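Local coordinates for heme-binding protein A (Haemophilus parasuis 29755, PDB 3TPA) that probably binds glutathione in the periplasm as the solute-binding component of an ABC-type uptake system, although it is named for heme, at residues K280-N285 / N349-E354; P326-Y331 / Q467-F472; Y410-R415 / F424-Q429. The protein carries 1 engineered substitution. All blocks are in the same frame, centred on the assembly; numbering follows the deposited sequence.

How the contacts relate
The three contacts lie in the part of the chain organised around the mixed sheet that contains strands 261-276, 351-356, 407-413 and 478-491. Contacts 1 and 3 are anchored to neighbouring strands of that sheet, 351-356 and 407-413, yet their centres are about 24 Å apart and they do not touch. Contact 1 closes along the chain before contact 3 opens, whereas the segments of contacts 1 and 2 alternate. Contact 3 falls wholly between the two segments of contact 2, and the two meet where Phe427 packs on Phe472, with centres about 17 Å apart. Two long-range contacts and one local strand-to-helix contact gather around one sheet, consistent with a single lobe of a solute-binding protein.

Contact 1 of 3, residues K280-N285 / N349-E354; sequences KPELNN and NGFETE
Glu282 lays the aliphatic part of its side chain flat on the Phe351 ring, a clear case of a charged residue making an apolar contact with its methylenes. Its CB stands 3.8 Å from the centroid of the Phe351 ring and only 5° off the ring normal, a CH-pi contact over the centre of the face. Further along, Glu282 CG is 3.7 Å from Phe351 CG, as the two side chains slide past each other in opposite directions. Phe351 meets it by placing its own CG between the backbone N and the carbonyl carbon (chi1 58°). The Glu282 chain then bends, leaving the carboxylate plane tilted 25° from that of the ring. Its OE1 accepts a hydrogen bond from a water at 2.6 Å, and the same water donates to Glu352 O at 3.1 Å, so the polar end is bridged to the strand beside the apolar stack.

Leu283 follows with a looser touch, its CD2 4.4 Å from Phe351 CZ; Leu283 also touches Leu292 of helix 286-294, whose Val288 touches Phe351. The type I beta turn from Glu282 closes with Asn285 N donating to Glu282 O at 3.1 Å. Asn285 is also the N-cap of helix 286-294, its OD1 accepting from Val288 N. Phe351 is held in the sheet by backbone bonds to Gly383 and Lys385. A capped turn-to-helix junction therefore covers strand 351-356 at Phe351, the first strand of a beta-alpha-beta crossover through helix 368-381 to the parallel strand 384-389.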
loop_
_atom_site.group_PDB
_atom_site.type_symbol
_atom_site.label_atom_id
_atom_site.label_comp_id
_atom_site.label_asym_id
_atom_site.label_seq_id
_atom_site.Cartn_x
_atom_site.Cartn_y
_atom_site.Cartn_z
ATOM N N LYS A 280 19.613 -10.680 -20.519
ATOM C CA LYS A 280 20.566 -9.980 -21.376
ATOM C C LYS A 280 21.944 -10.608 -21.233
ATOM O O LYS A 280 22.286 -11.128 -20.171
ATOM C CB LYS A 280 20.614 -8.496 -21.031
ATOM C CG LYS A 280 19.363 -7.733 -21.448
ATOM C CD LYS A 280 19.300 -7.528 -22.951
ATOM C CE LYS A 280 18.307 -6.424 -23.276
ATOM N NZ LYS A 280 18.405 -5.999 -24.693
ATOM N N PRO A 281 22.740 -10.573 -22.307
ATOM C CA PRO A 281 23.999 -11.328 -22.336
ATOM C C PRO A 281 24.893 -11.099 -21.116
ATOM O O PRO A 281 25.250 -12.064 -20.451
ATOM C CB PRO A 281 24.669 -10.829 -23.616
ATOM C CG PRO A 281 23.508 -10.473 -24.505
ATOM C CD PRO A 281 22.473 -9.892 -23.585
ATOM N N GLU A 282 25.242 -9.854 -20.819
ATOM C CA GLU A 282 26.157 -9.578 -19.705
ATOM C C GLU A 282 25.445 -9.641 -18.351
ATOM O O GLU A 282 25.990 -10.138 -17.351
ATOM C CB GLU A 282 26.826 -8.211 -19.886
ATOM C CG GLU A 282 27.813 -8.144 -21.047
ATOM C CD GLU A 282 27.132 -7.919 -22.382
ATOM O OE1 GLU A 282 26.074 -7.262 -22.412
ATOM O OE2 GLU A 282 27.656 -8.392 -23.413
ATOM N N LEU A 283 24.210 -9.150 -18.328
ATOM C CA LEU A 283 23.415 -9.128 -17.104
ATOM C C LEU A 283 22.953 -10.519 -16.664
ATOM O O LEU A 283 22.447 -10.688 -15.556
ATOM C CB LEU A 283 22.207 -8.205 -17.288
ATOM C CG LEU A 283 22.547 -6.742 -17.634
ATOM C CD1 LEU A 283 21.279 -5.907 -17.675
ATOM C CD2 LEU A 283 23.520 -6.147 -16.631
ATOM N N ASN A 284 23.102 -11.511 -17.539
ATOM C CA ASN A 284 22.788 -12.902 -17.177
ATOM C C ASN A 284 23.816 -13.496 -16.217
ATOM O O ASN A 284 23.607 -14.548 -15.618
ATOM C CB ASN A 284 22.682 -13.790 -18.423
ATOM C CG ASN A 284 22.386 -15.234 -18.075
ATOM O OD1 ASN A 284 23.288 -16.073 -18.049
ATOM N ND2 ASN A 284 21.120 -15.529 -17.779
ATOM N N ASN A 285 24.924 -12.789 -16.072
ATOM C CA ASN A 285 26.063 -13.240 -15.300
ATOM C C ASN A 285 26.018 -12.693 -13.877
ATOM O O ASN A 285 26.081 -11.495 -13.655
ATOM C CB ASN A 285 27.332 -12.794 -16.020
ATOM C CG ASN A 285 28.586 -13.238 -15.324
ATOM O OD1 ASN A 285 28.731 -13.071 -14.119
ATOM N ND2 ASN A 285 29.514 -13.799 -16.088
ATOM N N ASN A 349 37.224 -4.913 -20.004
ATOM C CA ASN A 349 36.902 -3.572 -20.504
ATOM C C ASN A 349 35.434 -3.192 -20.284
ATOM O O ASN A 349 34.936 -2.247 -20.889
ATOM C CB ASN A 349 37.239 -3.460 -21.995
ATOM C CG ASN A 349 38.651 -3.912 -22.305
ATOM O OD1 ASN A 349 39.607 -3.494 -21.650
ATOM N ND2 ASN A 349 38.788 -4.787 -23.299
ATOM N N GLY A 350 34.744 -3.946 -19.429
ATOM C CA GLY A 350 33.328 -3.735 -19.199
ATOM C C GLY A 350 32.527 -3.956 -20.472
ATOM O O GLY A 350 32.845 -4.837 -21.275
ATOM N N PHE A 351 31.497 -3.141 -20.665
ATOM C CA PHE A 351 30.579 -3.320 -21.784
ATOM C C PHE A 351 29.624 -2.125 -21.915
ATOM O O PHE A 351 29.633 -1.220 -21.094
ATOM C CB PHE A 351 29.789 -4.630 -21.609
ATOM C CG PHE A 351 29.001 -4.701 -20.324
ATOM C CD1 PHE A 351 27.682 -4.281 -20.281
ATOM C CD2 PHE A 351 29.583 -5.183 -19.160
ATOM C CE1 PHE A 351 26.955 -4.347 -19.099
ATOM C CE2 PHE A 351 28.860 -5.244 -17.975
ATOM C CZ PHE A 351 27.548 -4.826 -17.948
ATOM N N GLU A 352 28.806 -2.125 -22.959
ATOM C CA GLU A 352 27.839 -1.058 -23.137
ATOM C C GLU A 352 26.454 -1.580 -22.790
ATOM O O GLU A 352 26.141 -2.748 -23.018
ATOM C CB GLU A 352 27.849 -0.523 -24.576
ATOM C CG GLU A 352 29.194 0.019 -25.067
ATOM C CD GLU A 352 29.164 0.333 -26.558
ATOM O OE1 GLU A 352 28.587 -0.472 -27.322
ATOM O OE2 GLU A 352 29.696 1.387 -26.968
ATOM N N THR A 353 25.622 -0.705 -22.248
ATOM C CA THR A 353 24.272 -1.093 -21.848
ATOM C C THR A 353 23.380 0.151 -21.804
ATOM O O THR A 353 23.760 1.199 -22.316
ATOM C CB THR A 353 24.275 -1.848 -20.493
ATOM O OG1 THR A 353 22.963 -2.346 -20.216
ATOM C CG2 THR A 353 24.732 -0.934 -19.348
ATOM N N GLU A 354 22.196 0.033 -21.213
ATOM C CA GLU A 354 21.260 1.143 -21.143
ATOM C C GLU A 354 20.609 1.203 -19.776
ATOM O O GLU A 354 20.397 0.180 -19.133
ATOM C CB GLU A 354 20.140 0.984 -22.174
ATOM C CG GLU A 354 20.553 0.957 -23.628
ATOM C CD GLU A 354 19.350 0.790 -24.553
ATOM O OE1 GLU A 354 18.482 -0.065 -24.260
ATOM O OE2 GLU A 354 19.259 1.528 -25.560
HETATM O O HOH W 1 24.692 -5.383 -23.659
#

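Contact 2 of 3, residues P326-Y331 / Q467-F472; sequences PHLPQY and QAVEIF
Loop-on-helix packing joins Leu328 and Pro329, between strand 310-312 and helix 335-344, to Val469 and Glu470 on helix 458-475. Leu328 extends its CG anti to the backbone N (chi1 -171°) and divides its methyls between two partners. CD2 reaches Val469 CG1 at 3.6 Å, the two side chains crossing at about a right angle.

Glu470 was modelled in two conformers, so its contacts, described here for one of them, should not be taken as fixed. Leu328 CD1 lies 3.8 Å from Glu470 CD, the Leu328 and Glu470 side chains sliding past each other in opposite directions. Glu470 OE1 lies 3.6 Å from Pro329 CD. Gln330 secures the loop from within: its NE2 donates to Leu328 O at 3.0 Å along a nearly straight path (175°), approaching from above the carbonyl plane. The same NE2 also bonds to Thr314 O.

Gln473, just past 467-472, adds polar ties to the apolar patch: its NE2 bonds to Pro329 O, and its backbone O to Tyr331 OH. Farther round helix 458-475, Ala468 and Ile471 pack on helix 443-453, while Phe472 rests against Ile478 and Pro480 of strand 478-491, leaving the loop to cover another part of the helix surface.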
loop_
_atom_site.group_PDB
_atom_site.type_symbol
_atom_site.label_atom_id
_atom_site.label_comp_id
_atom_site.label_asym_id
_atom_site.label_seq_id
_atom_site.Cartn_x
_atom_site.Cartn_y
_atom_site.Cartn_z
ATOM N N PRO A 326 17.944 -8.085 9.600
ATOM C CA PRO A 326 18.863 -6.985 9.935
ATOM C C PRO A 326 20.334 -7.279 9.601
ATOM O O PRO A 326 21.154 -6.368 9.651
ATOM C CB PRO A 326 18.672 -6.812 11.448
ATOM C CG PRO A 326 18.156 -8.131 11.920
ATOM C CD PRO A 326 17.352 -8.710 10.795
ATOM N N HIS A 327 20.668 -8.512 9.248
ATOM C CA HIS A 327 22.062 -8.845 8.973
ATOM C C HIS A 327 22.243 -9.469 7.590
ATOM O O HIS A 327 23.228 -10.162 7.326
ATOM C CB HIS A 327 22.626 -9.756 10.074
ATOM C CG HIS A 327 21.746 -10.921 10.402
ATOM N ND1 HIS A 327 21.780 -12.101 9.688
ATOM C CD2 HIS A 327 20.805 -11.086 11.363
ATOM C CE1 HIS A 327 20.895 -12.945 10.192
ATOM N NE2 HIS A 327 20.286 -12.354 11.206
ATOM N N LEU A 328 21.279 -9.231 6.710
ATOM C CA LEU A 328 21.429 -9.613 5.311
ATOM C C LEU A 328 22.741 -9.032 4.781
ATOM O O LEU A 328 22.981 -7.827 4.900
ATOM C CB LEU A 328 20.258 -9.071 4.492
ATOM C CG LEU A 328 20.149 -9.559 3.046
ATOM C CD1 LEU A 328 20.014 -11.110 2.970
ATOM C CD2 LEU A 328 18.968 -8.881 2.363
ATOM N N PRO A 329 23.594 -9.885 4.195
ATOM C CA PRO A 329 24.875 -9.394 3.671
ATOM C C PRO A 329 24.647 -8.378 2.561
ATOM O O PRO A 329 23.720 -8.534 1.769
ATOM C CB PRO A 329 25.535 -10.663 3.116
ATOM C CG PRO A 329 24.871 -11.796 3.845
ATOM C CD PRO A 329 23.452 -11.346 4.037
ATOM N N GLN A 330 25.476 -7.341 2.522
ATOM C CA GLN A 330 25.332 -6.251 1.561
ATOM C C GLN A 330 26.514 -6.209 0.599
ATOM O O GLN A 330 27.639 -6.632 0.937
ATOM C CB GLN A 330 25.245 -4.900 2.286
ATOM C CG GLN A 330 24.036 -4.771 3.200
ATOM C CD GLN A 330 22.734 -4.902 2.437
ATOM O OE1 GLN A 330 22.441 -4.100 1.551
ATOM N NE2 GLN A 330 21.955 -5.927 2.763
ATOM N N TYR A 331 26.264 -5.699 -0.602
ATOM C CA TYR A 331 27.350 -5.436 -1.534
ATOM C C TYR A 331 27.744 -3.980 -1.347
ATOM O O TYR A 331 27.216 -3.097 -2.016
ATOM C CB TYR A 331 26.923 -5.702 -2.980
ATOM C CG TYR A 331 26.443 -7.127 -3.238
ATOM C CD1 TYR A 331 27.342 -8.159 -3.486
ATOM C CD2 TYR A 331 25.089 -7.433 -3.224
ATOM C CE1 TYR A 331 26.890 -9.464 -3.718
ATOM C CE2 TYR A 331 24.649 -8.703 -3.460
ATOM C CZ TYR A 331 25.546 -9.716 -3.696
ATOM O OH TYR A 331 25.060 -10.971 -3.930
ATOM N N GLN A 467 15.056 -16.997 4.483
ATOM C CA GLN A 467 15.775 -17.914 3.635
ATOM C C GLN A 467 15.629 -17.551 2.171
ATOM O O GLN A 467 16.619 -17.568 1.430
ATOM C CB GLN A 467 15.297 -19.350 3.851
ATOM C CG GLN A 467 15.722 -19.944 5.169
ATOM C CD GLN A 467 15.355 -21.404 5.299
ATOM O OE1 GLN A 467 14.822 -22.012 4.372
ATOM N NE2 GLN A 467 15.656 -21.979 6.453
ATOM N N ALA A 468 14.404 -17.252 1.747
ATOM C CA ALA A 468 14.157 -16.819 0.360
ATOM C C ALA A 468 14.924 -15.547 0.007
ATOM O O ALA A 468 15.505 -15.438 -1.070
ATOM C CB ALA A 468 12.666 -16.593 0.124
ATOM N N VAL A 469 14.907 -14.573 0.914
ATOM C CA VAL A 469 15.598 -13.308 0.660
ATOM C C VAL A 469 17.124 -13.502 0.561
ATOM O O VAL A 469 17.773 -12.872 -0.246
ATOM C CB VAL A 469 15.220 -12.230 1.703
ATOM C CG1 VAL A 469 16.175 -11.052 1.626
ATOM C CG2 VAL A 469 13.791 -11.773 1.459
ATOM N N GLU A 470 17.698 -14.409 1.342
ATOM C CA GLU A 470 19.137 -14.672 1.244
ATOM C C GLU A 470 19.505 -15.219 -0.140
ATOM O O GLU A 470 20.551 -14.886 -0.700
ATOM C CB GLU A 470 19.590 -15.635 2.349
ATOM C CG GLU A 470 19.592 -15.021 3.749
ATOM C CD GLU A 470 20.977 -14.580 4.212
ATOM O OE1 GLU A 470 21.918 -14.560 3.391
ATOM O OE2 GLU A 470 21.127 -14.253 5.409
ATOM N N ILE A 471 18.638 -16.053 -0.703
ATOM C CA ILE A 471 18.874 -16.581 -2.048
ATOM C C ILE A 471 18.771 -15.468 -3.093
ATOM O O ILE A 471 19.647 -15.309 -3.964
ATOM C CB ILE A 471 17.892 -17.720 -2.403
ATOM C CG1 ILE A 471 18.189 -18.974 -1.570
ATOM C CG2 ILE A 471 17.944 -18.033 -3.904
ATOM C CD1 ILE A 471 17.099 -20.054 -1.661
ATOM N N PHE A 472 17.697 -14.696 -3.008
ATOM C CA PHE A 472 17.564 -13.500 -3.854
ATOM C C PHE A 472 18.807 -12.595 -3.772
ATOM O O PHE A 472 19.350 -12.171 -4.789
ATOM C CB PHE A 472 16.319 -12.691 -3.476
ATOM C CG PHE A 472 16.473 -11.215 -3.723
ATOM C CD1 PHE A 472 16.368 -10.695 -5.011
ATOM C CD2 PHE A 472 16.764 -10.347 -2.669
ATOM C CE1 PHE A 472 16.523 -9.309 -5.232
ATOM C CE2 PHE A 472 16.937 -8.987 -2.886
ATOM C CZ PHE A 472 16.812 -8.466 -4.167
#

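Contact 3 of 3, residues Y410-R415 / F424-Q429; sequences YGWTSR and FPLFSQ
Pro425 presses on the six-membered part of the Trp412 indole, the two side chains crossing at about a right angle. Pro425 CB is 3.4 Å from Trp412 CZ2, and it stands above the indole plane, displaced toward the rim. Pro425 CG adds a further touch on Trp412 CZ2 at 3.6 Å. As a proline, the residue has no N-H to give to the preceding turn, and helix 420-427 is kinked at this point.

Leu426 comes next, on the same side of the indole. Its CG lies over a face of the ring system, while its CD2 is 4.1 Å from Trp412 CB, so consecutive helix residues span the tryptophan from its benzene end to its root. The Trp412 CB points toward the helix, and with CG anti to the backbone N (chi1 174°) the indole lies where both residues reach it. The ring is further held by a hydrogen bond from its NE1 to Asn421 O, in the first turn of that helix, and Thr435 also touches it. Leu426 in turn reaches Tyr273 of strand 261-276, and its CB sits 3.6 Å above the centre of the Phe427 ring.

Phe427 itself turns to Phe445 of helix 443-453. Ser428 N donates to Phe424 O at 3.1 Å, and Ser428 OG bonds to Glu446 OE2. This is a strand-loop-helix unit in which a short helix folds back over the sheet strand that precedes it, with the tryptophan between them, on a strand of the mixed sheet of a family 5 solute-binding protein.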
loop_
_atom_site.group_PDB
_atom_site.type_symbol
_atom_site.label_atom_id
_atom_site.label_comp_id
_atom_site.label_asym_id
_atom_site.label_seq_id
_atom_site.Cartn_x
_atom_site.Cartn_y
_atom_site.Cartn_z
ATOM N N TYR A 410 13.037 1.499 -11.220
ATOM C CA TYR A 410 11.693 1.011 -10.982
ATOM C C TYR A 410 11.348 1.127 -9.503
ATOM O O TYR A 410 12.222 1.370 -8.653
ATOM C CB TYR A 410 11.587 -0.458 -11.445
ATOM C CG TYR A 410 11.977 -0.654 -12.902
ATOM C CD1 TYR A 410 11.138 -0.223 -13.933
ATOM C CD2 TYR A 410 13.190 -1.241 -13.248
ATOM C CE1 TYR A 410 11.487 -0.393 -15.269
ATOM C CE2 TYR A 410 13.545 -1.430 -14.583
ATOM C CZ TYR A 410 12.692 -1.002 -15.587
ATOM O OH TYR A 410 13.036 -1.181 -16.911
ATOM N N GLY A 411 10.071 0.954 -9.201
ATOM C CA GLY A 411 9.611 0.971 -7.829
ATOM C C GLY A 411 8.450 0.014 -7.652
ATOM O O GLY A 411 7.741 -0.317 -8.610
ATOM N N TRP A 412 8.268 -0.459 -6.429
ATOM C CA TRP A 412 7.122 -1.300 -6.118
ATOM C C TRP A 412 6.511 -0.860 -4.796
ATOM O O TRP A 412 7.232 -0.517 -3.858
ATOM C CB TRP A 412 7.553 -2.772 -6.025
ATOM C CG TRP A 412 6.454 -3.689 -5.556
ATOM C CD1 TRP A 412 6.291 -4.206 -4.294
ATOM C CD2 TRP A 412 5.370 -4.190 -6.340
ATOM N NE1 TRP A 412 5.166 -4.990 -4.248
ATOM C CE2 TRP A 412 4.582 -5.002 -5.493
ATOM C CE3 TRP A 412 4.983 -4.030 -7.682
ATOM C CZ2 TRP A 412 3.437 -5.653 -5.938
ATOM C CZ3 TRP A 412 3.846 -4.679 -8.125
ATOM C CH2 TRP A 412 3.084 -5.483 -7.254
ATOM N N THR A 413 5.184 -0.880 -4.728
ATOM C CA THR A 413 4.463 -0.606 -3.489
ATOM C C THR A 413 3.597 -1.794 -3.128
ATOM O O THR A 413 2.819 -2.275 -3.951
ATOM C CB THR A 413 3.567 0.642 -3.630
ATOM O OG1 THR A 413 4.393 1.791 -3.836
ATOM C CG2 THR A 413 2.719 0.845 -2.373
ATOM N N SER A 414 3.731 -2.268 -1.896
ATOM C CA SER A 414 2.898 -3.353 -1.405
ATOM C C SER A 414 1.594 -2.799 -0.842
ATOM O O SER A 414 1.611 -1.850 -0.061
ATOM C CB SER A 414 3.627 -4.120 -0.313
ATOM O OG SER A 414 2.783 -5.098 0.278
ATOM N N ARG A 415 0.468 -3.402 -1.209
ATOM C CA ARG A 415 -0.820 -2.898 -0.746
ATOM C C ARG A 415 -1.302 -3.528 0.558
ATOM O O ARG A 415 -2.091 -2.919 1.261
ATOM C CB ARG A 415 -1.890 -3.039 -1.830
ATOM C CG ARG A 415 -1.517 -2.405 -3.151
ATOM C CD ARG A 415 -2.543 -2.755 -4.212
ATOM N NE ARG A 415 -1.979 -2.718 -5.556
ATOM C CZ ARG A 415 -1.477 -3.775 -6.182
ATOM N NH1 ARG A 415 -1.464 -4.960 -5.587
ATOM N NH2 ARG A 415 -0.985 -3.645 -7.402
ATOM N N PHE A 424 6.654 -12.284 -4.191
ATOM C CA PHE A 424 5.981 -13.003 -5.274
ATOM C C PHE A 424 5.771 -12.114 -6.519
ATOM O O PHE A 424 6.083 -12.525 -7.632
ATOM C CB PHE A 424 4.663 -13.642 -4.783
ATOM C CG PHE A 424 4.046 -14.589 -5.774
ATOM C CD1 PHE A 424 4.418 -15.934 -5.803
ATOM C CD2 PHE A 424 3.111 -14.141 -6.674
ATOM C CE1 PHE A 424 3.854 -16.817 -6.723
ATOM C CE2 PHE A 424 2.536 -15.011 -7.592
ATOM C CZ PHE A 424 2.909 -16.347 -7.626
ATOM N N PRO A 425 5.232 -10.900 -6.344
ATOM C CA PRO A 425 5.094 -10.053 -7.538
ATOM C C PRO A 425 6.424 -9.770 -8.239
ATOM O O PRO A 425 6.475 -9.758 -9.478
ATOM C CB PRO A 425 4.498 -8.759 -6.978
ATOM C CG PRO A 425 3.693 -9.208 -5.800
ATOM C CD PRO A 425 4.513 -10.338 -5.189
ATOM N N LEU A 426 7.477 -9.529 -7.457
ATOM C CA LEU A 426 8.776 -9.146 -8.016
ATOM C C LEU A 426 9.601 -10.301 -8.583
ATOM O O LEU A 426 10.394 -10.112 -9.502
ATOM C CB LEU A 426 9.618 -8.445 -6.950
ATOM C CG LEU A 426 9.094 -7.067 -6.559
ATOM C CD1 LEU A 426 9.922 -6.433 -5.453
ATOM C CD2 LEU A 426 9.063 -6.181 -7.791
ATOM N N PHE A 427 9.450 -11.490 -8.023
ATOM C CA PHE A 427 10.432 -12.547 -8.291
ATOM C C PHE A 427 9.847 -13.924 -8.648
ATOM O O PHE A 427 10.589 -14.894 -8.820
ATOM C CB PHE A 427 11.389 -12.689 -7.085
ATOM C CG PHE A 427 12.094 -11.401 -6.693
ATOM C CD1 PHE A 427 12.790 -10.650 -7.629
ATOM C CD2 PHE A 427 12.055 -10.954 -5.377
ATOM C CE1 PHE A 427 13.442 -9.470 -7.258
ATOM C CE2 PHE A 427 12.687 -9.774 -4.994
ATOM C CZ PHE A 427 13.376 -9.022 -5.939
ATOM N N SER A 428 8.529 -14.043 -8.728
ATOM C CA SER A 428 7.961 -15.350 -9.094
ATOM C C SER A 428 8.086 -15.610 -10.587
ATOM O O SER A 428 7.926 -14.702 -11.409
ATOM C CB SER A 428 6.489 -15.485 -8.700
ATOM O OG SER A 428 5.970 -16.734 -9.149
ATOM N N GLN A 429 8.365 -16.860 -10.937
ATOM C CA GLN A 429 8.368 -17.254 -12.337
ATOM C C GLN A 429 7.026 -16.919 -12.974
ATOM O O GLN A 429 6.950 -16.595 -14.150
ATOM C CB GLN A 429 8.643 -18.748 -12.485
ATOM C CG GLN A 429 8.942 -19.153 -13.913
ATOM C CD GLN A 429 9.783 -20.409 -14.000
ATOM O OE1 GLN A 429 10.779 -20.454 -14.725
ATOM N NE2 GLN A 429 9.385 -21.439 -13.261
#